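Local coordinates for lipoprotein (Bacteroides vulgatus, PDB 3U6G), which is of unknown function but is a bacterial lipoprotein with an immunoglobulin-like fold, placed in a PLAT/LH2 and C2-like calcium-binding lipoprotein family, at residues V27-A32 with M72-S77; A38-D43 with M61-N66; G76-I81 with E117-S122. One frame throughout, in Å; residues are numbered along the deposited sequence.

Contact 1 of 3, residues V27-A32 with M72-S77; sequences VSIGGA and MTCAGS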
ATOM      1  N   VAL A  27       5.101   2.631   7.321  1.00 16.49           N
ATOM      2  CA  VAL A  27       3.970   1.957   6.709  1.00 17.34           C
ATOM      3  C   VAL A  27       3.129   2.924   5.879  1.00 16.01           C
ATOM      4  O   VAL A  27       3.089   4.118   6.157  1.00 17.77           O
ATOM      5  CB  VAL A  27       3.061   1.234   7.738  1.00 19.56           C
ATOM      6  CG1 VAL A  27       3.848   0.165   8.507  1.00 23.61           C
ATOM      7  CG2 VAL A  27       2.352   2.240   8.671  1.00 19.88           C
ATOM      8  N   SER A  28       2.504   2.346   4.862  1.00 15.87           N
ATOM      9  CA  SER A  28       1.494   3.022   4.062  0.50 17.23           C
ATOM     10  C   SER A  28       0.222   2.194   4.138  1.00 16.12           C
ATOM     11  O   SER A  28       0.245   0.975   3.974  1.00 17.75           O
ATOM     12  CB  SER A  28       1.951   3.189   2.620  0.50 20.36           C
ATOM     13  OG  SER A  28       2.886   4.254   2.528  0.50 21.00           O
ATOM     14  N   ILE A  29      -0.884   2.866   4.453  1.00 14.83           N
ATOM     15  CA  ILE A  29      -2.161   2.209   4.684  1.00 15.46           C
ATOM     16  C   ILE A  29      -3.223   2.861   3.806  1.00 14.38           C
ATOM     17  O   ILE A  29      -3.228   4.075   3.623  1.00 15.46           O
ATOM     18  CB  ILE A  29      -2.560   2.307   6.174  1.00 17.29           C
ATOM     19  CG1 ILE A  29      -1.582   1.484   7.014  1.00 18.07           C
ATOM     20  CG2 ILE A  29      -4.031   1.868   6.390  1.00 17.44           C
ATOM     21  CD1 ILE A  29      -1.618   1.802   8.489  1.00 21.31           C
ATOM     22  N   GLY A  30      -4.053   2.032   3.193  1.00 13.96           N
ATOM     23  CA  GLY A  30      -5.178   2.521   2.443  1.00 15.36           C
ATOM     24  C   GLY A  30      -6.248   1.467   2.353  1.00 14.11           C
ATOM     25  O   GLY A  30      -6.044   0.312   2.699  1.00 16.52           O
ATOM     26  N   GLY A  31      -7.404   1.851   1.858  1.00 14.62           N
ATOM     27  CA  GLY A  31      -8.471   0.893   1.610  1.00 14.36           C
ATOM     28  C   GLY A  31      -9.377   1.392   0.515  1.00 13.63           C
ATOM     29  O   GLY A  31      -9.103   2.423  -0.116  1.00 14.99           O
ATOM     30  N   ALA A  32     -10.470   0.668   0.310  1.00 13.15           N
ATOM     31  CA  ALA A  32     -11.432   1.026  -0.702  1.00 13.46           C
ATOM     32  C   ALA A  32     -12.842   0.752  -0.254  1.00 13.54           C
ATOM     33  O   ALA A  32     -13.099  -0.218   0.455  1.00 14.10           O
ATOM     34  CB  ALA A  32     -11.163   0.229  -1.981  1.00 16.06           C
HETATM   35  N   MSE A  72      -8.750  -3.249   2.970  1.00 13.96           N
HETATM   36  CA  MSE A  72      -7.759  -2.392   3.591  1.00 13.07           C
HETATM   37  C   MSE A  72      -6.416  -3.106   3.492  1.00 13.17           C
HETATM   38  O   MSE A  72      -6.355  -4.324   3.587  1.00 16.18           O
HETATM   39  CB  MSE A  72      -8.115  -2.073   5.056  1.00 16.86           C
HETATM   40  CG  MSE A  72      -7.382  -0.812   5.756  1.00 22.03           C
HETATM   41 SE   MSE A  72      -7.800  -0.823   7.537  0.75 19.63          SE
HETATM   42  CE  MSE A  72      -7.299   1.004   7.866  1.00 25.68           C
ATOM     43  N   THR A  73      -5.368  -2.329   3.259  1.00 13.69           N
ATOM     44  CA  THR A  73      -3.999  -2.825   3.053  0.50 15.25           C
ATOM     45  C   THR A  73      -2.997  -2.039   3.865  1.00 14.68           C
ATOM     46  O   THR A  73      -3.186  -0.836   4.071  1.00 15.92           O
ATOM     47  CB  THR A  73      -3.552  -2.611   1.595  0.50 16.57           C
ATOM     48  OG1 THR A  73      -3.694  -1.222   1.231  0.50 19.42           O
ATOM     49  CG2 THR A  73      -4.368  -3.460   0.669  0.50 18.55           C
ATOM     50  N   CYS A  74      -1.919  -2.695   4.283  1.00 15.11           N
ATOM     51  CA  CYS A  74      -0.809  -2.058   4.953  1.00 15.45           C
ATOM     52  C   CYS A  74       0.455  -2.619   4.328  1.00 16.69           C
ATOM     53  O   CYS A  74       0.660  -3.844   4.334  1.00 18.71           O
ATOM     54  CB  CYS A  74      -0.837  -2.372   6.454  1.00 18.66           C
ATOM     55  SG  CYS A  74       0.588  -1.734   7.381  1.00 19.40           S
ATOM     56  N   ALA A  75       1.258  -1.725   3.762  1.00 15.49           N
ATOM     57  CA  ALA A  75       2.580  -2.058   3.222  1.00 17.20           C
ATOM     58  C   ALA A  75       3.637  -1.372   4.047  1.00 17.73           C
ATOM     59  O   ALA A  75       3.524  -0.202   4.378  1.00 20.90           O
ATOM     60  CB  ALA A  75       2.703  -1.635   1.749  1.00 21.39           C
ATOM     61  N   GLY A  76       4.683  -2.100   4.390  1.00 19.39           N
ATOM     62  CA  GLY A  76       5.708  -1.544   5.240  1.00 22.03           C
ATOM     63  C   GLY A  76       7.123  -1.828   4.795  1.00 19.27           C
ATOM     64  O   GLY A  76       7.385  -2.749   4.031  1.00 18.18           O
ATOM     65  N   SER A  77       8.023  -0.994   5.300  1.00 18.99           N
ATOM     66  CA  SER A  77       9.444  -1.251   5.131  0.50 17.18           C
ATOM     67  C   SER A  77      10.133  -1.156   6.467  1.00 19.47           C
ATOM     68  O   SER A  77       9.757  -0.378   7.350  1.00 17.64           O
ATOM     69  CB  SER A  77      10.103  -0.284   4.148  0.50 18.18           C
ATOM     70  OG  SER A  77      10.145   1.011   4.696  0.50 19.07           O
TER
HETATM   71  O   HOH W   1      -1.055  -0.052   1.374  1.00 33.09           O
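V27-G31 runs antiparallel to M72-G76, the short strand axes 169° apart, with S28/A75 and G30/T73 as hydrogen-bonded pairs and V27/G76, I29/C74 and G31/M72 as non-hydrogen-bonded ones. Both strands are inner members of the antiparallel sheet of an immunoglobulin-like fold. S28 N reaches A75 O at 2.8 Å and A75 N answers to S28 O, both bonds almost straight. At the next pair T73 N donates to G30 O, while the return bond from G30 N to T73 O is longer, at 3.1 Å, and slightly less straight (158°).

V27, I29, M72 and C74 share the buried face, which is covered by I12 and I14 of strand 10-18 and by C63 and T65 of strand 60-65. With the C74 thiol anti to the amide nitrogen (chi1 175°), SG runs along the strand to sit between V27 CB and I29 CG1, 3.9 Å from each; a sulfur is compact and apolar enough for this setting. M72, a selenomethionine with an extended chain, crosses I29 obliquely, its unbranched, flexible chain bringing CE to I29 CG2 at 3.7 Å. G31 faces M72 with no side chain, so their CA atoms can approach to 3.9 Å, where a CB would be tight.

The opposite face carries S28, T73 and A75, small residues suited to close packing against the second subunit: S28 lies on G30, and A75 on T73, of that subunit. G30 adds no bulk beside the T73 hydroxyl. In the T73 conformer described, a water molecule donates to S28 O at 3.1 Å and also hydrogen-bonds T73 OG1 at 2.9 Å, bridging the strands.

Contact 2 of 3, residues A38-D43 with M61-N66; sequences AKLYND and MSCCTN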
ATOM      1  N   ALA A  38     -10.893   4.521   0.777  1.00 14.59           N
ATOM      2  CA  ALA A  38     -11.576   4.496   2.066  1.00 15.54           C
ATOM      3  C   ALA A  38     -11.134   5.632   2.975  1.00 14.85           C
ATOM      4  O   ALA A  38      -9.958   5.986   3.031  1.00 14.69           O
ATOM      5  CB  ALA A  38     -11.318   3.166   2.768  1.00 16.93           C
ATOM      6  N   LYS A  39     -12.091   6.190   3.702  1.00 16.76           N
ATOM      7  CA  LYS A  39     -11.756   7.134   4.761  0.50 15.69           C
ATOM      8  C   LYS A  39     -11.096   6.362   5.902  1.00 14.61           C
ATOM      9  O   LYS A  39     -11.482   5.218   6.224  1.00 16.56           O
ATOM     10  CB  LYS A  39     -12.988   7.904   5.230  0.50 17.37           C
ATOM     11  CG  LYS A  39     -13.405   8.994   4.247  0.50 18.66           C
ATOM     12  CD  LYS A  39     -14.749   9.567   4.589  0.50 22.13           C
ATOM     13  CE  LYS A  39     -15.116  10.703   3.649  0.50 25.29           C
ATOM     14  NZ  LYS A  39     -14.154  11.861   3.723  0.50 24.95           N
ATOM     15  N   LEU A  40     -10.078   6.986   6.496  1.00 14.16           N
ATOM     16  CA  LEU A  40      -9.257   6.354   7.512  1.00 13.52           C
ATOM     17  C   LEU A  40      -9.300   7.161   8.817  1.00 14.33           C
ATOM     18  O   LEU A  40      -9.360   8.383   8.791  1.00 14.45           O
ATOM     19  CB  LEU A  40      -7.797   6.267   7.030  1.00 13.91           C
ATOM     20  CG  LEU A  40      -7.566   5.550   5.697  1.00 13.33           C
ATOM     21  CD1 LEU A  40      -6.104   5.724   5.244  1.00 15.94           C
ATOM     22  CD2 LEU A  40      -7.969   4.086   5.737  1.00 15.26           C
ATOM     23  N   TYR A  41      -9.174   6.449   9.929  1.00 13.69           N
ATOM     24  CA  TYR A  41      -9.309   6.991  11.269  1.00 16.17           C
ATOM     25  C   TYR A  41      -8.202   6.396  12.137  1.00 15.54           C
ATOM     26  O   TYR A  41      -7.835   5.238  11.964  1.00 16.37           O
ATOM     27  CB  TYR A  41     -10.681   6.633  11.855  1.00 16.34           C
ATOM     28  CG  TYR A  41     -11.833   7.134  11.007  1.00 14.24           C
ATOM     29  CD1 TYR A  41     -12.271   6.411   9.920  1.00 15.62           C
ATOM     30  CD2 TYR A  41     -12.467   8.334  11.280  1.00 15.35           C
ATOM     31  CE1 TYR A  41     -13.308   6.855   9.124  1.00 15.79           C
ATOM     32  CE2 TYR A  41     -13.513   8.802  10.484  1.00 15.52           C
ATOM     33  CZ  TYR A  41     -13.924   8.044   9.404  1.00 15.81           C
ATOM     34  OH  TYR A  41     -14.939   8.458   8.600  1.00 19.17           O
ATOM     35  N   ASN A  42      -7.694   7.192  13.074  1.00 16.32           N
ATOM     36  CA  ASN A  42      -6.653   6.739  13.995  1.00 17.65           C
ATOM     37  C   ASN A  42      -7.210   5.996  15.213  1.00 21.18           C
ATOM     38  O   ASN A  42      -8.402   5.717  15.285  1.00 18.58           O
ATOM     39  CB  ASN A  42      -5.746   7.924  14.385  1.00 20.66           C
ATOM     40  CG  ASN A  42      -6.417   8.925  15.310  1.00 19.99           C
ATOM     41  OD1 ASN A  42      -7.476   8.669  15.883  1.00 18.91           O
ATOM     42  ND2 ASN A  42      -5.774  10.081  15.476  1.00 25.11           N
ATOM     43  N   ASP A  43      -6.338   5.665  16.167  1.00 21.07           N
ATOM     44  CA  ASP A  43      -6.736   4.864  17.328  1.00 24.48           C
ATOM     45  C   ASP A  43      -7.763   5.542  18.247  1.00 23.76           C
ATOM     46  O   ASP A  43      -8.447   4.857  19.019  1.00 26.95           O
ATOM     47  CB  ASP A  43      -5.503   4.416  18.142  1.00 25.11           C
ATOM     48  CG  ASP A  43      -4.721   5.592  18.735  1.00 35.92           C
ATOM     49  OD1 ASP A  43      -4.343   6.509  17.971  1.00 40.48           O
ATOM     50  OD2 ASP A  43      -4.464   5.581  19.957  1.00 48.59           O
HETATM   51  N   MSE A  61       0.231   1.096  17.012  1.00 22.34           N
HETATM   52  CA  MSE A  61      -0.587   2.020  16.249  0.50 22.51           C
HETATM   53  C   MSE A  61      -1.697   1.253  15.556  1.00 21.42           C
HETATM   54  O   MSE A  61      -1.565   0.087  15.219  1.00 21.15           O
HETATM   55  CB  MSE A  61       0.258   2.820  15.261  0.50 26.26           C
HETATM   56  CG  MSE A  61       0.761   2.052  14.075  0.50 28.99           C
HETATM   57 SE   MSE A  61      -0.490   2.045  12.570  0.38 45.77          SE
HETATM   58  CE  MSE A  61      -1.511   3.619  12.959  0.50 23.22           C
ATOM     59  N   SER A  62      -2.827   1.915  15.386  1.00 20.48           N
ATOM     60  CA  SER A  62      -3.904   1.308  14.649  1.00 21.10           C
ATOM     61  C   SER A  62      -4.575   2.320  13.743  1.00 19.72           C
ATOM     62  O   SER A  62      -4.527   3.537  13.984  1.00 23.71           O
ATOM     63  CB  SER A  62      -4.918   0.671  15.590  1.00 26.85           C
ATOM     64  OG  SER A  62      -5.388   1.622  16.503  1.00 34.14           O
ATOM     65  N   CYS A  63      -5.234   1.784  12.730  1.00 18.44           N
ATOM     66  CA  CYS A  63      -5.917   2.567  11.721  1.00 17.98           C
ATOM     67  C   CYS A  63      -7.156   1.774  11.305  1.00 16.38           C
ATOM     68  O   CYS A  63      -7.076   0.571  11.120  1.00 19.24           O
ATOM     69  CB  CYS A  63      -4.970   2.801  10.508  1.00 17.78           C
ATOM     70  SG  CYS A  63      -5.687   3.870   9.230  1.00 23.26           S
ATOM     71  N   CYS A  64      -8.309   2.426  11.170  1.00 15.14           N
ATOM     72  CA  CYS A  64      -9.505   1.742  10.710  1.00 15.24           C
ATOM     73  C   CYS A  64     -10.269   2.584   9.724  1.00 14.83           C
ATOM     74  O   CYS A  64      -9.985   3.778   9.548  1.00 15.86           O
ATOM     75  CB  CYS A  64     -10.419   1.356  11.887  1.00 15.99           C
ATOM     76  SG  CYS A  64     -11.182   2.765  12.719  1.00 19.77           S
ATOM     77  N   THR A  65     -11.236   1.937   9.090  1.00 13.69           N
ATOM     78  CA  THR A  65     -12.084   2.566   8.101  1.00 13.87           C
ATOM     79  C   THR A  65     -13.451   2.881   8.715  1.00 13.92           C
ATOM     80  O   THR A  65     -13.715   2.555   9.874  1.00 15.43           O
ATOM     81  CB  THR A  65     -12.292   1.626   6.890  1.00 15.05           C
ATOM     82  OG1 THR A  65     -13.055   0.484   7.297  1.00 13.94           O
ATOM     83  CG2 THR A  65     -10.953   1.185   6.275  1.00 16.83           C
ATOM     84  N   ASN A  66     -14.314   3.518   7.928  1.00 14.54           N
ATOM     85  CA  ASN A  66     -15.727   3.518   8.226  1.00 14.80           C
ATOM     86  C   ASN A  66     -16.316   2.166   7.834  1.00 15.74           C
ATOM     87  O   ASN A  66     -15.606   1.274   7.339  1.00 16.64           O
ATOM     88  CB  ASN A  66     -16.461   4.707   7.577  1.00 16.00           C
ATOM     89  CG  ASN A  66     -16.603   4.595   6.054  1.00 16.84           C
ATOM     90  OD1 ASN A  66     -16.557   3.503   5.483  1.00 17.95           O
ATOM     91  ND2 ASN A  66     -16.805   5.752   5.392  1.00 18.72           N
TER
HETATM   92  O   HOH W   2     -17.119   8.246   6.789  1.00 21.74           O
HETATM   93  O   HOH W   3      -3.370   5.551  15.657  1.00 35.20           O
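Y41 and C64 form the hydrogen-bonded pair at the heart of this antiparallel contact. C64 N donates to Y41 O at 3.0 Å, whereas the bond from Y41 N to C64 O, though short at 2.8 Å, is bent to 138°.

The close-packed side lies inward, where A38, L40, C63 and T65 are all buried. With chi1 at -176°, C63 swings SG to the far side from its amide nitrogen, 3.9 Å from L40 CB, and the T65 methyl CG2 meets A38 CB at 4.0 Å; L40, C63 and T65 also touch M72. Threonine suits its place because its two branches divide the work: CG2 packs, while OG1 donates to N66 O at 2.7 Å and accepts from H10 N. In the immunoglobulin-like fold, this contact joins strand 60-65 to the last residues of the interrupted strand 36-41, beyond which the segment turns away as a loop.

On the outer side the contact is looser and wetter. The Y41 ring presents its edge to C64 O, in plane, with CD1 3.5 Å from that oxygen, and continues alongside the chain until CE1 nears N66. The planes of the ring and the N66 amide are inclined by 41°, and a water joins the two groups, hydrogen-bonded to Y41 OH at 2.8 Å and accepting from N66 ND2; N66 OD1 turns instead to N68 N. Where the backbones part, a second water takes over the strand pairing, accepting from D43 N and donating to S62 O. Beside it D43 CB sits 3.2 Å from S62 OG, while N42 OD1 holds the turn through K44 N and E46 N.

Contact 3 of 3, residues G76-I81 with E117-S122; sequences GSVSSI and ETFSVS
F119 has its CG between the backbone N and the carbonyl carbon (chi1 61°), a torsion that folds the ring back across the neighbouring strand and over G76, while the chi1 of V78 (175°) turns CG2 toward F119. This is a cross-strand glycine-aromatic pair, with the aromatic side chain covering the glycine backbone of an antiparallel sheet. The pair ties strand 71-80 to strand 115-122 of the immunoglobulin-like fold. G76 CA lies 3.7 Å from the ring centroid, its closest ring atom being F119 CZ at 3.5 Å, a CH-pi contact over the face. Glycine is the residue that fits, because any CB here would clash with F119 CZ.

Two pairs of backbone bonds flank S77 and T118: G76 N to F119 O (2.8 Å) with its return, and V78 N to E117 O with its own. V27, L104 and V92 add to the surroundings of the F119 side chain. Replacing F119 by an alanine would probably strip G76 CA of its aromatic cover and open a gap beside V78 CG2.

On the other face S77 and T118 offer small side chains to the second subunit, S77 packing on A32 and T118 on F71 of that copy. E117, at the exposed margin, bends its carboxylate away from strand 71-80, as befits a charged group. The V78 and F119 side chains cross at about a right angle, V78 CG2 meeting F119 CE2 at the ring's edge, in the ring plane, at 3.9 Å.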
ATOM      1  N   GLY A  76       4.683  -2.100   4.390  1.00 19.39           N
ATOM      2  CA  GLY A  76       5.708  -1.544   5.240  1.00 22.03           C
ATOM      3  C   GLY A  76       7.123  -1.828   4.795  1.00 19.27           C
ATOM      4  O   GLY A  76       7.385  -2.749   4.031  1.00 18.18           O
ATOM      5  N   SER A  77       8.023  -0.994   5.300  1.00 18.99           N
ATOM      6  CA  SER A  77       9.444  -1.251   5.131  0.50 17.18           C
ATOM      7  C   SER A  77      10.133  -1.156   6.467  1.00 19.47           C
ATOM      8  O   SER A  77       9.757  -0.378   7.350  1.00 17.64           O
ATOM      9  CB  SER A  77      10.103  -0.284   4.148  0.50 18.18           C
ATOM     10  OG  SER A  77      10.145   1.011   4.696  0.50 19.07           O
ATOM     11  N   VAL A  78      11.137  -2.008   6.609  1.00 18.40           N
ATOM     12  CA  VAL A  78      11.960  -2.082   7.794  1.00 19.51           C
ATOM     13  C   VAL A  78      13.391  -1.969   7.321  1.00 18.79           C
ATOM     14  O   VAL A  78      13.802  -2.710   6.438  1.00 21.55           O
ATOM     15  CB  VAL A  78      11.759  -3.425   8.529  1.00 21.18           C
ATOM     16  CG1 VAL A  78      12.728  -3.553   9.704  1.00 22.69           C
ATOM     17  CG2 VAL A  78      10.303  -3.555   8.986  1.00 23.37           C
ATOM     18  N   SER A  79      14.141  -1.034   7.899  1.00 20.04           N
ATOM     19  CA  SER A  79      15.518  -0.831   7.492  1.00 22.44           C
ATOM     20  C   SER A  79      16.431  -0.564   8.680  1.00 23.01           C
ATOM     21  O   SER A  79      15.986  -0.100   9.731  1.00 21.41           O
ATOM     22  CB  SER A  79      15.599   0.313   6.486  1.00 19.83           C
ATOM     23  OG  SER A  79      15.117   1.517   7.058  1.00 22.12           O
ATOM     24  N   SER A  80      17.715  -0.863   8.497  1.00 21.88           N
ATOM     25  CA  SER A  80      18.725  -0.653   9.538  1.00 24.26           C
ATOM     26  C   SER A  80      20.120  -0.666   8.939  1.00 23.64           C
ATOM     27  O   SER A  80      20.401  -1.447   8.021  1.00 27.17           O
ATOM     28  CB  SER A  80      18.633  -1.717  10.643  1.00 23.18           C
ATOM     29  OG  SER A  80      19.614  -1.481  11.652  1.00 25.75           O
ATOM     30  N   ILE A  81      20.975   0.223   9.444  1.00 27.25           N
ATOM     31  CA  ILE A  81      22.409   0.207   9.138  1.00 32.54           C
ATOM     32  C   ILE A  81      23.237  -0.143  10.379  1.00 35.53           C
ATOM     33  O   ILE A  81      24.457   0.032  10.380  1.00 35.10           O
ATOM     34  CB  ILE A  81      22.903   1.571   8.590  1.00 35.52           C
ATOM     35  CG1 ILE A  81      22.557   2.713   9.567  1.00 34.84           C
ATOM     36  CG2 ILE A  81      22.322   1.812   7.208  1.00 37.64           C
ATOM     37  CD1 ILE A  81      23.386   3.979   9.365  1.00 43.36           C
ATOM     38  N   GLU A 117      13.929  -4.622   4.343  1.00 18.94           N
ATOM     39  CA  GLU A 117      12.927  -5.647   4.154  1.00 20.33           C
ATOM     40  C   GLU A 117      11.575  -4.979   4.009  1.00 19.69           C
ATOM     41  O   GLU A 117      11.384  -3.861   4.469  1.00 21.13           O
ATOM     42  CB  GLU A 117      12.909  -6.605   5.338  1.00 21.48           C
ATOM     43  CG  GLU A 117      14.255  -7.273   5.602  1.00 24.64           C
ATOM     44  CD  GLU A 117      14.637  -8.307   4.555  1.00 28.37           C
ATOM     45  OE1 GLU A 117      13.755  -8.764   3.799  1.00 35.25           O
ATOM     46  OE2 GLU A 117      15.822  -8.694   4.518  1.00 34.16           O
ATOM     47  N   THR A 118      10.646  -5.667   3.361  1.00 18.35           N
ATOM     48  CA  THR A 118       9.307  -5.124   3.170  1.00 17.30           C
ATOM     49  C   THR A 118       8.263  -6.166   3.536  1.00 18.71           C
ATOM     50  O   THR A 118       8.548  -7.367   3.591  1.00 20.59           O
ATOM     51  CB  THR A 118       9.106  -4.635   1.711  1.00 21.63           C
ATOM     52  OG1 THR A 118       9.170  -5.741   0.790  1.00 24.22           O
ATOM     53  CG2 THR A 118      10.142  -3.582   1.348  1.00 22.12           C
ATOM     54  N   PHE A 119       7.045  -5.698   3.766  1.00 20.82           N
ATOM     55  CA  PHE A 119       5.957  -6.588   4.081  1.00 21.15           C
ATOM     56  C   PHE A 119       4.655  -5.986   3.628  1.00 22.11           C
ATOM     57  O   PHE A 119       4.565  -4.764   3.397  1.00 19.68           O
ATOM     58  CB  PHE A 119       5.929  -6.895   5.579  1.00 23.68           C
ATOM     59  CG  PHE A 119       5.718  -5.685   6.471  1.00 23.17           C
ATOM     60  CD1 PHE A 119       4.451  -5.140   6.648  1.00 25.01           C
ATOM     61  CD2 PHE A 119       6.784  -5.127   7.175  1.00 26.29           C
ATOM     62  CE1 PHE A 119       4.260  -4.033   7.480  1.00 24.70           C
ATOM     63  CE2 PHE A 119       6.600  -4.031   8.006  1.00 29.19           C
ATOM     64  CZ  PHE A 119       5.335  -3.480   8.161  1.00 27.61           C
ATOM     65  N   SER A 120       3.651  -6.845   3.506  1.00 20.52           N
ATOM     66  CA  SER A 120       2.315  -6.397   3.158  1.00 19.89           C
ATOM     67  C   SER A 120       1.293  -7.316   3.787  1.00 19.61           C
ATOM     68  O   SER A 120       1.497  -8.522   3.847  1.00 24.08           O
ATOM     69  CB  SER A 120       2.118  -6.375   1.633  1.00 27.76           C
ATOM     70  OG  SER A 120       0.883  -5.775   1.270  1.00 39.59           O
ATOM     71  N   VAL A 121       0.209  -6.728   4.265  1.00 20.11           N
ATOM     72  CA  VAL A 121      -0.940  -7.502   4.713  1.00 21.04           C
ATOM     73  C   VAL A 121      -2.213  -6.759   4.379  1.00 19.02           C
ATOM     74  O   VAL A 121      -2.246  -5.531   4.354  1.00 20.79           O
ATOM     75  CB  VAL A 121      -0.864  -7.833   6.219  1.00 23.32           C
ATOM     76  CG1 VAL A 121      -0.981  -6.608   7.052  1.00 26.53           C
ATOM     77  CG2 VAL A 121      -1.927  -8.886   6.605  1.00 27.81           C
ATOM     78  N   SER A 122      -3.268  -7.512   4.105  1.00 17.81           N
ATOM     79  CA  SER A 122      -4.550  -6.907   3.819  1.00 16.88           C
ATOM     80  C   SER A 122      -5.660  -7.655   4.524  1.00 15.78           C
ATOM     81  O   SER A 122      -5.435  -8.711   5.141  1.00 18.26           O
ATOM     82  CB  SER A 122      -4.803  -6.918   2.312  1.00 19.93           C
ATOM     83  OG  SER A 122      -5.197  -8.204   1.890  1.00 21.88           O
TER

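From the N terminus, strand 24-33 supplies the first half of contact 1, and the chain then turns directly into strand 36-41, where contact 2 opens. Contact 2 closes first, when 61-66 returns beside 38-43; its whole loop is enclosed by the wider one that contact 1 closes at 72-77. Contact 3 starts on the strand where contact 1 ends, sharing G76 and S77, and closes after a further excursion that includes strands 87-96 and 99-109. Strand 71-80 thus carries 24-33 on one edge and 115-122 on the other. M72 CE packs on C63 O, bringing contacts 1 and 2 together, whereas the centres of contacts 2 and 3 lie about 20 Å apart.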